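Local coordinates for MYB proto-oncogene protein (PDB 1GVD) that probably binds specific DNA sequences through its Myb repeats to regulate transcription, the second of those repeats being the fragment described here, at residues P5-K8 and E9-Q12. The protein carries 1 engineered substitution. Sequence-based numbering, arbitrary orientation.
Sequences PWTK and EEDQ
A capping box opens helix 8-21, the first of the three helices in this Myb repeat, a member of the helix-turn-helix class. Thr-7 is the N-cap: its OG1 accepts from Glu-10 N at 3.1 Å. In return Glu-10 OE1 accepts from Thr-7 N at 3.2 Å, through the anti lone pair. That bond is nearly straight, at 161°. Threonine suits the place because its hydroxyl sits one bond from CB; with OG1 between the backbone N and the carbonyl carbon (chi1 62°), the oxygen faces the first turn, where amides lack carbonyl partners from a preceding turn. Glutamate suits the third helical position because its chain, extended beyond CG, carries the carboxylate back across the threonine at about a right angle. Regular helix bonding then takes over, Asp-11 N donating to Thr-7 O and Gln-12 N to Lys-8 O.

The glutamate also meets Trp-6, whose CE3 lies 3.6 Å from Glu-10 CB, while OE2 sits above one face of the indole, offset toward its rim. OE2 is salt-bridged to Arg-36, which makes a cation-pi contact with Trp-6, so the carboxylate links helix start, aromatic ring and the segment before helix 38-49, where Arg-36 lies. Thr-7 N would probably lose its capping acceptor, and Arg-36 its carboxylate mate, were Glu-10 shortened to an alanine.

Asp-11 adds negative charge near the helix N-terminus, which would probably interact favourably with the helix dipole, and its OD1 pairs with Arg-44 of helix 38-49, tying the two helices together. That same oxygen lies 3.7 Å from Trp-6 CE3, the carboxylate and ring planes being only 12° apart. A water donates to Asp-11 OD2 at 3.0 Å. It also donates to Trp-6 O, at 2.9 Å.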
ATOM      1  N   PRO A   5      -7.969  -6.848  -6.893  1.00 19.13           N
ATOM      2  CA  PRO A   5      -8.526  -6.590  -5.563  1.00 19.83           C
ATOM      3  C   PRO A   5      -7.502  -6.810  -4.454  1.00 14.62           C
ATOM      4  O   PRO A   5      -6.646  -7.690  -4.550  1.00 16.42           O
ATOM      5  CB  PRO A   5      -9.681  -7.585  -5.475  1.00 23.04           C
ATOM      6  CG  PRO A   5     -10.107  -7.731  -6.902  1.00 28.22           C
ATOM      7  CD  PRO A   5      -8.788  -7.836  -7.618  1.00 22.97           C
ATOM      8  N   TRP A   6      -7.595  -6.000  -3.407  1.00 12.37           N
ATOM      9  CA  TRP A   6      -6.694  -6.108  -2.267  1.00 10.23           C
ATOM     10  C   TRP A   6      -7.201  -7.141  -1.273  1.00 11.15           C
ATOM     11  O   TRP A   6      -8.400  -7.216  -1.003  1.00 15.65           O
ATOM     12  CB  TRP A   6      -6.583  -4.763  -1.545  1.00 11.14           C
ATOM     13  CG  TRP A   6      -5.772  -3.753  -2.275  1.00 10.20           C
ATOM     14  CD1 TRP A   6      -6.122  -3.075  -3.405  1.00 14.04           C
ATOM     15  CD2 TRP A   6      -4.450  -3.324  -1.941  1.00  9.29           C
ATOM     16  NE1 TRP A   6      -5.098  -2.251  -3.799  1.00 11.74           N
ATOM     17  CE2 TRP A   6      -4.057  -2.383  -2.917  1.00 10.68           C
ATOM     18  CE3 TRP A   6      -3.558  -3.646  -0.911  1.00 10.44           C
ATOM     19  CZ2 TRP A   6      -2.805  -1.759  -2.896  1.00 10.93           C
ATOM     20  CZ3 TRP A   6      -2.313  -3.025  -0.887  1.00 11.08           C
ATOM     21  CH2 TRP A   6      -1.950  -2.091  -1.875  1.00 10.62           C
ATOM     22  N   THR A   7      -6.287  -7.941  -0.738  1.00  8.59           N
ATOM     23  CA  THR A   7      -6.643  -8.937   0.264  1.00  9.70           C
ATOM     24  C   THR A   7      -6.426  -8.314   1.640  1.00  9.55           C
ATOM     25  O   THR A   7      -5.733  -7.297   1.773  1.00  8.85           O
ATOM     26  CB  THR A   7      -5.757 -10.186   0.172  1.00  9.66           C
ATOM     27  OG1 THR A   7      -4.394  -9.816   0.419  1.00  9.92           O
ATOM     28  CG2 THR A   7      -5.872 -10.826  -1.202  1.00 11.47           C
ATOM     29  N   LYS A   8      -7.016  -8.922   2.661  1.00  8.82           N
ATOM     30  CA  LYS A   8      -6.871  -8.431   4.022  1.00  9.55           C
ATOM     31  C   LYS A   8      -5.409  -8.507   4.451  1.00  8.72           C
ATOM     32  O   LYS A   8      -4.944  -7.682   5.238  1.00  9.87           O
ATOM     33  CB  LYS A   8      -7.735  -9.259   4.979  1.00 15.93           C
ATOM     34  CG  LYS A   8      -9.216  -9.240   4.643  1.00 23.15           C
ATOM     35  CD  LYS A   8      -9.998 -10.181   5.547  1.00 31.35           C
ATOM     36  CE  LYS A   8     -11.472 -10.201   5.178  1.00 35.79           C
ATOM     37  NZ  LYS A   8     -12.245 -11.138   6.038  1.00 37.96           N
ATOM     38  N   GLU A   9      -4.684  -9.497   3.933  1.00  9.30           N
ATOM     39  CA  GLU A   9      -3.275  -9.651   4.276  1.00  9.32           C
ATOM     40  C   GLU A   9      -2.468  -8.487   3.708  1.00  7.68           C
ATOM     41  O   GLU A   9      -1.574  -7.958   4.373  1.00  8.58           O
ATOM     42  CB  GLU A   9      -2.732 -10.989   3.751  1.00  9.16           C
ATOM     43  CG  GLU A   9      -3.318 -12.220   4.451  1.00 12.35           C
ATOM     44  CD  GLU A   9      -4.720 -12.576   3.980  1.00 11.55           C
ATOM     45  OE1 GLU A   9      -5.431 -13.286   4.726  1.00 19.67           O
ATOM     46  OE2 GLU A   9      -5.113 -12.170   2.868  1.00 11.04           O
ATOM     47  N   GLU A  10      -2.781  -8.087   2.478  1.00  7.42           N
ATOM     48  CA  GLU A  10      -2.086  -6.964   1.859  1.00  6.73           C
ATOM     49  C   GLU A  10      -2.374  -5.676   2.614  1.00  6.60           C
ATOM     50  O   GLU A  10      -1.473  -4.871   2.835  1.00  7.68           O
ATOM     51  CB  GLU A  10      -2.529  -6.777   0.412  1.00  9.01           C
ATOM     52  CG  GLU A  10      -1.926  -7.740  -0.573  1.00 10.96           C
ATOM     53  CD  GLU A  10      -2.309  -7.380  -1.988  1.00 12.35           C
ATOM     54  OE1 GLU A  10      -3.501  -7.513  -2.331  1.00 12.58           O
ATOM     55  OE2 GLU A  10      -1.422  -6.944  -2.749  1.00 13.52           O
ATOM     56  N   ASP A  11      -3.630  -5.469   2.987  1.00  6.22           N
ATOM     57  CA  ASP A  11      -4.003  -4.262   3.719  1.00  6.80           C
ATOM     58  C   ASP A  11      -3.227  -4.174   5.027  1.00  8.22           C
ATOM     59  O   ASP A  11      -2.742  -3.103   5.402  1.00  8.86           O
ATOM     60  CB  ASP A  11      -5.508  -4.245   4.029  1.00  7.30           C
ATOM     61  CG  ASP A  11      -6.360  -3.859   2.832  1.00 11.02           C
ATOM     62  OD1 ASP A  11      -5.850  -3.208   1.897  1.00 10.50           O
ATOM     63  OD2 ASP A  11      -7.566  -4.195   2.840  1.00 13.85           O
ATOM     64  N   GLN A  12      -3.101  -5.296   5.729  1.00  6.80           N
ATOM     65  CA  GLN A  12      -2.374  -5.297   6.988  1.00  7.23           C
ATOM     66  C   GLN A  12      -0.902  -4.969   6.761  1.00  7.01           C
ATOM     67  O   GLN A  12      -0.305  -4.211   7.525  1.00  8.37           O
ATOM     68  CB  GLN A  12      -2.509  -6.650   7.687  1.00  8.44           C
ATOM     69  CG  GLN A  12      -1.920  -6.659   9.089  1.00 10.01           C
ATOM     70  CD  GLN A  12      -2.620  -5.687  10.021  1.00 13.13           C
ATOM     71  OE1 GLN A  12      -3.774  -5.893  10.401  1.00 17.06           O
ATOM     72  NE2 GLN A  12      -1.928  -4.615  10.385  1.00 14.61           N
TER
HETATM   73  O   HOH W   1      -9.236  -6.339   1.624  1.00 24.18           O